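Side-chain contacts in protein-L-isoaspartate O-methyltransferase beta-aspartate methyltransferase (Plasmodium falciparum, PDB 2PBF), which probably transfers a methyl group from S-adenosyl-L-methionine to isoaspartyl residues of damaged proteins, as a step in their repair: residues G23-D28 with M66-L71; L35-G40 with M98-N103; K188-I193 with D214-V219. All coordinates share one frame; numbering follows the deposited sequence.

Contact 1 of 3, residues G23-D28 with M66-L71. With SAH (S-adenosyl-L-homocysteine), chain C.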
loop_
_atom_site.group_PDB
_atom_site.type_symbol
_atom_site.label_atom_id
_atom_site.label_comp_id
_atom_site.label_asym_id
_atom_site.label_seq_id
_atom_site.Cartn_x
_atom_site.Cartn_y
_atom_site.Cartn_z
ATOM N N GLY A 23 -13.055 7.045 -14.784
ATOM C CA GLY A 23 -12.487 8.185 -14.073
ATOM C C GLY A 23 -11.900 7.842 -12.711
ATOM O O GLY A 23 -11.728 8.724 -11.886
ATOM N N ILE A 24 -11.602 6.554 -12.498
ATOM C CA ILE A 24 -10.989 6.043 -11.269
ATOM C C ILE A 24 -9.488 6.320 -11.335
ATOM O O ILE A 24 -8.875 6.728 -10.355
ATOM C CB ILE A 24 -11.313 4.533 -11.067
ATOM C CG1 ILE A 24 -12.785 4.385 -10.693
ATOM C CG2 ILE A 24 -10.406 3.888 -10.005
ATOM C CD1 ILE A 24 -13.425 3.111 -11.170
ATOM N N ILE A 25 -8.918 6.105 -12.511
ATOM C CA ILE A 25 -7.584 6.586 -12.820
ATOM C C ILE A 25 -7.735 7.884 -13.608
ATOM O O ILE A 25 -8.375 7.881 -14.671
ATOM C CB ILE A 25 -6.778 5.533 -13.614
ATOM C CG1 ILE A 25 -6.448 4.340 -12.710
ATOM C CG2 ILE A 25 -5.507 6.145 -14.216
ATOM C CD1 ILE A 25 -5.961 3.133 -13.450
ATOM N N ASP A 26 -7.198 8.977 -13.043
ATOM C CA ASP A 26 -7.109 10.305 -13.685
ATOM C C ASP A 26 -5.675 10.886 -13.523
ATOM O O ASP A 26 -5.489 12.053 -13.179
ATOM C CB ASP A 26 -8.158 11.274 -13.103
ATOM C CG ASP A 26 -8.064 11.412 -11.567
ATOM O OD1 ASP A 26 -6.945 11.361 -11.007
ATOM O OD2 ASP A 26 -9.119 11.575 -10.914
ATOM N N ASP A 27 -4.672 10.048 -13.775
ATOM C CA ASP A 27 -3.289 10.394 -13.546
ATOM C C ASP A 27 -2.446 9.420 -14.365
ATOM O O ASP A 27 -2.647 8.198 -14.318
ATOM C CB ASP A 27 -2.976 10.304 -12.043
ATOM C CG ASP A 27 -1.608 10.872 -11.674
ATOM O OD1 ASP A 27 -1.550 11.856 -10.915
ATOM O OD2 ASP A 27 -0.589 10.308 -12.104
ATOM N N ASP A 28 -1.513 9.974 -15.132
ATOM C CA ASP A 28 -0.650 9.188 -15.994
ATOM C C ASP A 28 0.329 8.347 -15.185
ATOM O O ASP A 28 0.662 7.243 -15.592
ATOM C CB ASP A 28 0.133 10.104 -16.939
ATOM C CG ASP A 28 -0.725 10.685 -18.071
ATOM O OD1 ASP A 28 -0.112 11.216 -19.028
ATOM O OD2 ASP A 28 -1.980 10.614 -18.024
ATOM N N MET A 66 -9.498 0.545 -5.475
ATOM C CA MET A 66 -8.964 0.925 -4.185
ATOM C C MET A 66 -7.469 1.093 -4.217
ATOM O O MET A 66 -6.972 2.034 -3.588
ATOM C CB MET A 66 -9.361 -0.037 -3.064
ATOM C CG MET A 66 -10.735 0.234 -2.454
ATOM S SD MET A 66 -11.204 2.000 -2.207
ATOM C CE MET A 66 -9.809 2.658 -1.287
ATOM N N HIS A 67 -6.766 0.210 -4.951
ATOM C CA HIS A 67 -5.338 0.398 -5.196
ATOM C C HIS A 67 -5.135 1.701 -5.970
ATOM O O HIS A 67 -4.234 2.502 -5.644
ATOM C CB HIS A 67 -4.709 -0.750 -6.007
ATOM C CG HIS A 67 -4.619 -2.069 -5.289
ATOM N ND1 HIS A 67 -4.747 -3.269 -5.953
ATOM C CD2 HIS A 67 -4.388 -2.381 -3.985
ATOM C CE1 HIS A 67 -4.624 -4.267 -5.091
ATOM N NE2 HIS A 67 -4.390 -3.755 -3.889
ATOM N N ALA A 68 -5.941 1.903 -7.016
ATOM C CA ALA A 68 -5.762 3.078 -7.879
ATOM C C ALA A 68 -5.948 4.368 -7.088
ATOM O O ALA A 68 -5.147 5.288 -7.218
ATOM C CB ALA A 68 -6.717 3.038 -9.053
ATOM N N LEU A 69 -6.995 4.410 -6.266
ATOM C CA LEU A 69 -7.335 5.588 -5.494
ATOM C C LEU A 69 -6.260 5.902 -4.444
ATOM O O LEU A 69 -5.851 7.052 -4.295
ATOM C CB LEU A 69 -8.715 5.423 -4.847
ATOM C CG LEU A 69 -8.998 6.233 -3.568
ATOM C CD1 LEU A 69 -9.338 7.714 -3.842
ATOM C CD2 LEU A 69 -10.111 5.580 -2.823
ATOM N N SER A 70 -5.784 4.881 -3.742
ATOM C CA SER A 70 -4.748 5.080 -2.742
ATOM C C SER A 70 -3.440 5.533 -3.385
ATOM O O SER A 70 -2.731 6.398 -2.852
ATOM C CB SER A 70 -4.549 3.799 -1.927
ATOM O OG SER A 70 -5.630 3.620 -1.037
ATOM N N LEU A 71 -3.125 4.942 -4.533
ATOM C CA LEU A 71 -1.915 5.254 -5.241
ATOM C C LEU A 71 -1.968 6.695 -5.742
ATOM O O LEU A 71 -0.956 7.390 -5.731
ATOM C CB LEU A 71 -1.723 4.283 -6.401
ATOM C CG LEU A 71 -0.348 3.905 -6.952
ATOM C CD1 LEU A 71 0.615 3.392 -5.864
ATOM C CD2 LEU A 71 -0.506 2.844 -8.053
HETATM N N SAH C . -2.770 -3.852 0.191
HETATM C CA SAH C . -3.278 -5.232 0.397
HETATM C CB SAH C . -4.453 -5.189 1.341
HETATM C CG SAH C . -4.668 -6.582 1.917
HETATM S SD SAH C . -6.045 -6.614 3.069
HETATM C C SAH C . -3.651 -5.945 -0.907
HETATM O O SAH C . -4.310 -5.336 -1.752
HETATM O OXT SAH C . -3.294 -7.131 -1.128
HETATM C "C5'" SAH C . -5.175 -5.876 4.474
HETATM C "C4'" SAH C . -3.998 -6.678 5.032
HETATM O "O4'" SAH C . -3.678 -6.117 6.274
HETATM C "C3'" SAH C . -4.228 -8.161 5.287
HETATM O "O3'" SAH C . -3.293 -8.910 4.529
HETATM C "C2'" SAH C . -4.025 -8.331 6.785
HETATM O "O2'" SAH C . -3.394 -9.550 7.108
HETATM C "C1'" SAH C . -3.148 -7.138 7.104
HETATM N N9 SAH C . -3.214 -6.641 8.496
HETATM C C8 SAH C . -4.330 -6.570 9.279
HETATM N N7 SAH C . -3.980 -6.009 10.459
HETATM C C5 SAH C . -2.655 -5.742 10.458
HETATM C C6 SAH C . -1.790 -5.203 11.417
HETATM N N6 SAH C . -2.200 -4.827 12.621
HETATM N N1 SAH C . -0.467 -5.022 11.100
HETATM C C2 SAH C . 0.003 -5.404 9.858
HETATM N N3 SAH C . -0.865 -5.946 8.943
HETATM C C4 SAH C . -2.173 -6.119 9.226
HETATM O O HOH W 1 -6.294 6.733 -9.148
#

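Contact 2 of 3, residues L35-G40 with M98-N103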
loop_
_atom_site.group_PDB
_atom_site.type_symbol
_atom_site.label_atom_id
_atom_site.label_comp_id
_atom_site.label_asym_id
_atom_site.label_seq_id
_atom_site.Cartn_x
_atom_site.Cartn_y
_atom_site.Cartn_z
ATOM N N LEU A 35 0.337 -0.110 -14.692
ATOM C CA LEU A 35 0.640 -0.827 -15.946
ATOM C C LEU A 35 1.873 -1.717 -15.794
ATOM O O LEU A 35 1.934 -2.815 -16.336
ATOM C CB LEU A 35 0.823 0.175 -17.101
ATOM C CG LEU A 35 1.139 -0.427 -18.489
ATOM C CD1 LEU A 35 -0.010 -1.298 -18.958
ATOM C CD2 LEU A 35 1.481 0.660 -19.514
ATOM N N GLN A 36 2.854 -1.232 -15.033
ATOM C CA GLN A 36 4.068 -1.989 -14.756
ATOM C C GLN A 36 3.878 -3.169 -13.797
ATOM O O GLN A 36 4.765 -4.035 -13.685
ATOM C CB GLN A 36 5.179 -1.043 -14.270
ATOM C CG GLN A 36 5.676 -0.087 -15.362
ATOM C CD GLN A 36 6.757 0.863 -14.875
ATOM O OE1 GLN A 36 7.920 0.506 -14.828
ATOM N NE2 GLN A 36 6.369 2.084 -14.522
ATOM N N VAL A 37 2.727 -3.219 -13.116
ATOM C CA VAL A 37 2.448 -4.268 -12.138
ATOM C C VAL A 37 1.144 -5.038 -12.484
ATOM O O VAL A 37 0.038 -4.613 -12.132
ATOM C CB VAL A 37 2.396 -3.693 -10.661
ATOM C CG1 VAL A 37 2.370 -4.821 -9.666
ATOM C CG2 VAL A 37 3.599 -2.783 -10.375
ATOM N N ASP A 38 1.293 -6.165 -13.176
ATOM C CA ASP A 38 0.181 -6.978 -13.620
ATOM C C ASP A 38 -0.507 -7.686 -12.445
ATOM O O ASP A 38 0.107 -8.524 -11.761
ATOM C CB ASP A 38 0.672 -8.009 -14.661
ATOM C CG ASP A 38 -0.470 -8.816 -15.302
ATOM O OD1 ASP A 38 -1.540 -8.986 -14.691
ATOM O OD2 ASP A 38 -0.276 -9.305 -16.443
ATOM N N ARG A 39 -1.789 -7.371 -12.250
ATOM C CA ARG A 39 -2.599 -7.892 -11.134
ATOM C C ARG A 39 -2.679 -9.416 -11.093
ATOM O O ARG A 39 -2.691 -10.011 -10.005
ATOM C CB ARG A 39 -4.006 -7.275 -11.171
ATOM C CG ARG A 39 -4.857 -7.474 -9.918
ATOM C CD ARG A 39 -6.241 -6.802 -10.062
ATOM N NE ARG A 39 -7.222 -7.309 -9.098
ATOM C CZ ARG A 39 -7.329 -6.896 -7.824
ATOM N NH1 ARG A 39 -6.533 -5.946 -7.366
ATOM N NH2 ARG A 39 -8.239 -7.427 -7.015
ATOM N N GLY A 40 -2.703 -10.039 -12.274
ATOM C CA GLY A 40 -2.683 -11.507 -12.417
ATOM C C GLY A 40 -1.460 -12.223 -11.866
ATOM O O GLY A 40 -1.478 -13.440 -11.639
ATOM N N MET A 98 4.657 0.749 -5.144
ATOM C CA MET A 98 5.546 1.732 -4.525
ATOM C C MET A 98 7.018 1.583 -4.939
ATOM O O MET A 98 7.676 2.582 -5.222
ATOM C CB MET A 98 5.452 1.685 -3.004
ATOM C CG MET A 98 4.137 2.132 -2.397
ATOM S SD MET A 98 4.231 1.766 -0.621
ATOM C CE MET A 98 2.738 2.571 -0.109
ATOM N N ALA A 99 7.530 0.344 -4.952
ATOM C CA ALA A 99 8.893 0.047 -5.420
ATOM C C ALA A 99 9.152 0.554 -6.840
ATOM O O ALA A 99 10.256 1.011 -7.155
ATOM C CB ALA A 99 9.160 -1.471 -5.360
ATOM N N ILE A 100 8.139 0.419 -7.694
ATOM C CA ILE A 100 8.222 0.823 -9.089
ATOM C C ILE A 100 8.255 2.327 -9.236
ATOM O O ILE A 100 9.133 2.861 -9.906
ATOM C CB ILE A 100 7.073 0.223 -9.950
ATOM C CG1 ILE A 100 7.379 -1.226 -10.278
ATOM C CG2 ILE A 100 6.861 1.036 -11.268
ATOM C CD1 ILE A 100 8.782 -1.450 -10.796
ATOM N N LYS A 101 7.321 3.001 -8.574
ATOM C CA LYS A 101 7.213 4.446 -8.669
ATOM C C LYS A 101 8.446 5.152 -8.105
ATOM O O LYS A 101 8.844 6.240 -8.561
ATOM C CB LYS A 101 5.967 4.914 -7.918
ATOM C CG LYS A 101 5.215 5.971 -8.662
ATOM C CD LYS A 101 5.659 7.318 -8.251
ATOM C CE LYS A 101 5.373 8.351 -9.295
ATOM N NZ LYS A 101 5.937 9.655 -8.784
ATOM N N MET A 102 9.031 4.537 -7.086
ATOM C CA MET A 102 10.163 5.120 -6.389
ATOM C C MET A 102 11.514 4.598 -6.906
ATOM O O MET A 102 12.568 4.976 -6.406
ATOM C CB MET A 102 10.007 4.868 -4.881
ATOM C CG MET A 102 8.850 5.644 -4.240
ATOM S SD MET A 102 8.396 5.008 -2.618
ATOM C CE MET A 102 9.614 5.828 -1.629
ATOM N N ASN A 103 11.472 3.684 -7.869
ATOM C CA ASN A 103 12.665 3.146 -8.487
ATOM C C ASN A 103 13.682 2.633 -7.492
ATOM O O ASN A 103 14.860 2.994 -7.559
ATOM C CB ASN A 103 13.310 4.191 -9.416
ATOM C CG ASN A 103 14.178 3.562 -10.518
ATOM O OD1 ASN A 103 14.417 2.335 -10.571
ATOM N ND2 ASN A 103 14.662 4.414 -11.401
#

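Contact 3 of 3, residues K188-I193 with D214-V219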
loop_
_atom_site.group_PDB
_atom_site.type_symbol
_atom_site.label_atom_id
_atom_site.label_comp_id
_atom_site.label_asym_id
_atom_site.label_seq_id
_atom_site.Cartn_x
_atom_site.Cartn_y
_atom_site.Cartn_z
ATOM N N LYS A 188 2.616 12.079 3.581
ATOM C CA LYS A 188 1.191 11.710 3.605
ATOM C C LYS A 188 0.927 10.282 4.090
ATOM O O LYS A 188 1.647 9.345 3.720
ATOM C CB LYS A 188 0.548 11.923 2.231
ATOM C CG LYS A 188 0.052 13.342 2.045
ATOM C CD LYS A 188 -0.031 13.780 0.613
ATOM C CE LYS A 188 -0.499 15.241 0.596
ATOM N NZ LYS A 188 -0.903 15.675 -0.765
ATOM N N LEU A 189 -0.122 10.137 4.902
ATOM C CA LEU A 189 -0.602 8.852 5.423
ATOM C C LEU A 189 -2.038 8.714 4.946
ATOM O O LEU A 189 -2.857 9.615 5.151
ATOM C CB LEU A 189 -0.611 8.866 6.953
ATOM C CG LEU A 189 -0.516 7.709 7.969
ATOM C CD1 LEU A 189 -0.890 8.288 9.363
ATOM C CD2 LEU A 189 -1.330 6.452 7.695
ATOM N N ILE A 190 -2.311 7.603 4.284
ATOM C CA ILE A 190 -3.638 7.223 3.794
ATOM C C ILE A 190 -4.113 6.040 4.628
ATOM O O ILE A 190 -3.465 5.007 4.678
ATOM C CB ILE A 190 -3.568 6.812 2.290
ATOM C CG1 ILE A 190 -3.248 8.018 1.404
ATOM C CG2 ILE A 190 -4.846 6.056 1.829
ATOM C CD1 ILE A 190 -4.302 9.107 1.431
ATOM N N ILE A 191 -5.244 6.200 5.298
ATOM C CA ILE A 191 -5.685 5.185 6.231
ATOM C C ILE A 191 -7.202 5.193 6.414
ATOM O O ILE A 191 -7.791 6.253 6.554
ATOM C CB ILE A 191 -4.961 5.359 7.619
ATOM C CG1 ILE A 191 -5.492 4.365 8.647
ATOM C CG2 ILE A 191 -5.024 6.832 8.111
ATOM C CD1 ILE A 191 -4.671 4.326 9.943
ATOM N N PRO A 192 -7.840 4.003 6.394
ATOM C CA PRO A 192 -9.263 3.985 6.786
ATOM C C PRO A 192 -9.403 3.978 8.310
ATOM O O PRO A 192 -8.733 3.204 8.975
ATOM C CB PRO A 192 -9.779 2.671 6.187
ATOM C CG PRO A 192 -8.609 2.135 5.303
ATOM C CD PRO A 192 -7.381 2.659 5.995
ATOM N N ILE A 193 -10.262 4.841 8.849
ATOM C CA ILE A 193 -10.567 4.839 10.294
ATOM C C ILE A 193 -12.085 4.664 10.516
ATOM O O ILE A 193 -12.881 5.367 9.888
ATOM C CB ILE A 193 -9.992 6.099 11.005
ATOM C CG1 ILE A 193 -8.460 6.184 10.793
ATOM C CG2 ILE A 193 -10.333 6.108 12.528
ATOM C CD1 ILE A 193 -7.880 7.563 10.866
ATOM N N ASP A 214 -7.578 14.940 6.962
ATOM C CA ASP A 214 -8.402 15.243 5.795
ATOM C C ASP A 214 -9.334 14.073 5.504
ATOM O O ASP A 214 -8.897 13.008 5.051
ATOM C CB ASP A 214 -7.500 15.539 4.597
ATOM C CG ASP A 214 -8.227 16.181 3.437
ATOM O OD1 ASP A 214 -9.479 16.274 3.442
ATOM O OD2 ASP A 214 -7.513 16.601 2.498
ATOM N N ARG A 215 -10.617 14.288 5.784
ATOM C CA ARG A 215 -11.649 13.264 5.690
ATOM C C ARG A 215 -12.025 13.102 4.219
ATOM O O ARG A 215 -12.558 14.030 3.613
ATOM C CB ARG A 215 -12.866 13.693 6.535
ATOM C CG ARG A 215 -13.716 12.528 7.067
ATOM C CD ARG A 215 -15.117 12.908 7.636
ATOM N NE ARG A 215 -16.088 11.882 7.234
ATOM C CZ ARG A 215 -16.758 11.893 6.076
ATOM N NH1 ARG A 215 -16.618 12.905 5.226
ATOM N NH2 ARG A 215 -17.581 10.899 5.765
ATOM N N LEU A 216 -11.742 11.945 3.632
ATOM C CA LEU A 216 -11.929 11.791 2.181
ATOM C C LEU A 216 -13.323 11.297 1.836
ATOM O O LEU A 216 -14.178 12.085 1.454
ATOM C CB LEU A 216 -10.830 10.919 1.542
ATOM C CG LEU A 216 -9.408 11.522 1.533
ATOM C CD1 LEU A 216 -8.441 10.609 0.800
ATOM C CD2 LEU A 216 -9.355 12.948 0.943
ATOM N N PHE A 217 -13.552 9.997 1.969
ATOM C CA PHE A 217 -14.882 9.423 1.783
ATOM C C PHE A 217 -14.968 8.037 2.424
ATOM O O PHE A 217 -13.958 7.481 2.869
ATOM C CB PHE A 217 -15.225 9.352 0.295
ATOM C CG PHE A 217 -14.110 8.843 -0.547
ATOM C CD1 PHE A 217 -13.735 7.505 -0.490
ATOM C CD2 PHE A 217 -13.423 9.698 -1.397
ATOM C CE1 PHE A 217 -12.706 7.030 -1.257
ATOM C CE2 PHE A 217 -12.376 9.230 -2.172
ATOM C CZ PHE A 217 -12.019 7.895 -2.097
ATOM N N ASP A 218 -16.186 7.490 2.454
ATOM C CA ASP A 218 -16.447 6.198 3.037
ATOM C C ASP A 218 -15.871 5.077 2.173
ATOM O O ASP A 218 -15.903 5.147 0.946
ATOM C CB ASP A 218 -17.942 6.012 3.267
ATOM C CG ASP A 218 -18.522 7.087 4.163
ATOM O OD1 ASP A 218 -17.852 7.439 5.161
ATOM O OD2 ASP A 218 -19.631 7.596 3.854
ATOM N N VAL A 219 -15.338 4.056 2.839
ATOM C CA VAL A 219 -14.668 2.949 2.170
ATOM C C VAL A 219 -15.003 1.638 2.866
ATOM O O VAL A 219 -15.611 1.635 3.928
ATOM C CB VAL A 219 -13.111 3.136 2.119
ATOM C CG1 VAL A 219 -12.711 4.162 1.075
ATOM C CG2 VAL A 219 -12.523 3.496 3.483
#

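Contact 1 of 3, residues G23-D28 with M66-L71
With both isoleucines at nearly the same first torsion, Ile24 (chi1 -71°) and Ile25 (chi1 -69°) meet Ala68 through different branches. In Ile24 the methyl CG2 stands opposite the backbone N and is the atom that touches; in Ile25 it is the methylene CG1, lying beside the backbone N. The two converge on one methyl group: Ile24 CG2 is 3.9 Å from Ala68 CB, and Ile25 CG1 is also 3.9 Å from Ala68 CB. The CB of Ala68 points at the connection, and with so short a side chain there the CA atoms of Ile25 and Ala68 come within 6.3 Å. No direct hydrogen bond crosses the contact. A water links the backbones instead, donating to Ile24 O at 2.8 Å and, weakly, to Ala68 O. One residue earlier on the helix, His67 serves the cofactor product: its NE2 donates to the carboxylate O of S-adenosyl-L-homocysteine at 2.7 Å, with a nearly straight N-H...O angle of 167° and that oxygen near the ring plane. Tyr93 stacks on the same imidazole. Asp27, the N-cap of helix 28-35, ends the connection that Gly23 opens in a Schellman motif. Ile25 also packs on helices 12-21 and 28-35, Ala68 on Met34, and Leu71 on helix 93-101, so helix 64-74 packs against both the N-terminal helices and helix 93-101.

Contact 2 of 3, residues L35-G40 with M98-N103
Gln36 and Ile100 are the closest backbone positions, their CA atoms 7.6 Å apart, where the connection leaving helix 28-35 passes the last turn of helix 93-101. The side chain of Ile100 projects into this gap and takes most of the buried surface with its two branches, each meeting a different residue. Its methyl CG2 lies against the end of the glutamine: Gln36 NE2 is 3.5 Å from Ile100 CG2, and Gln36 CD is 3.6 Å from the same CG2. This is van der Waals packing of a methyl on an amide, since no hydrogen bond crosses the contact. The amide reaches Ile100 because the chain of Gln36 is extended beyond CG (chi2 179°), while NE2 donates to Asn32 O of helix 28-35, which should limit rotation of the group. The other branch is purely apolar: Val37 CG2 lies 4.1 Å from Ile100 CG1, and these two side chains run past one another in opposite directions. Further along, Asp38 OD1 accepts from Gly40 N at 2.9 Å in an Asx turn, using the anti side of the carboxylate with the donor 30° out of its plane; Tyr48 OH is a second partner of that oxygen. Val37 O is hydrogen-bonded to Tyr93 OH. Helix 93-101 follows strand 83-87 in the parallel part of the sheet, and Met98 packs on that strand. The contact therefore joins the N-terminal helical region to the first beta-alpha unit of the Rossmann-like class I methyltransferase fold.

Contact 3 of 3, residues K188-I193 with D214-V219
Val219 and Pro192 bury the most surface here, with Val219 CG2 3.9 Å from Pro192 CB. The valine's first torsion (chi1 -75°) sets CG2 between the backbone N and the carbonyl carbon, and it is this methyl, not CG1, that touches Pro192, at its CB. Leu216 adds a second, looser point: its CD1 is 4.4 Å from Ile190 CD1, the two side chains meeting through their terminal methyls. The pairs involve no hydrogen bond across the contact, as expected of strands that are not neighbours: strand 198-205 runs between them. The CA atoms of Pro192 and Val219 are 7.2 Å apart, against 9.5 Å for Ile190 and Asp214, and the touching parts diverge by 48°. Leu216 has a non-extended backbone (psi -80°), consistent with a local bend in its strand. Arg73 of helix 64-74 packs on both Ile190 and Leu216, placing this apolar cluster on the helix-covered side of the sheet, while Phe221 adds to the cover of Pro192. Strands 187-195, 198-205 and 212-219 succeed one another in the order 5-6-7, both junctions antiparallel; this replaces the 5-7-6 arrangement of the usual class I methyltransferase and is characteristic of the protein isoaspartyl methyltransferases.

How the contacts relate
Contact 1 lies between the other two: its centre is about 13 Å from that of contact 2 and about 15 Å from that of contact 3, whereas the centres of contacts 2 and 3 are about 22 Å apart, on opposite sides of the chain's centre, without touching. Along the chain the segments of contacts 1 and 2 alternate, and contact 3 follows both. Helix 64-74, part of contact 1, touches residues of both other contacts. His67 CE1 comes within 3.4 Å of Arg39 NH1 of contact 2, and Met66 CE lies 4.0 Å from Val219 CG1 of contact 3. The ligand-binding helix is thereby packed between the N-terminal helical region and the antiparallel edge of the seven-stranded sheet.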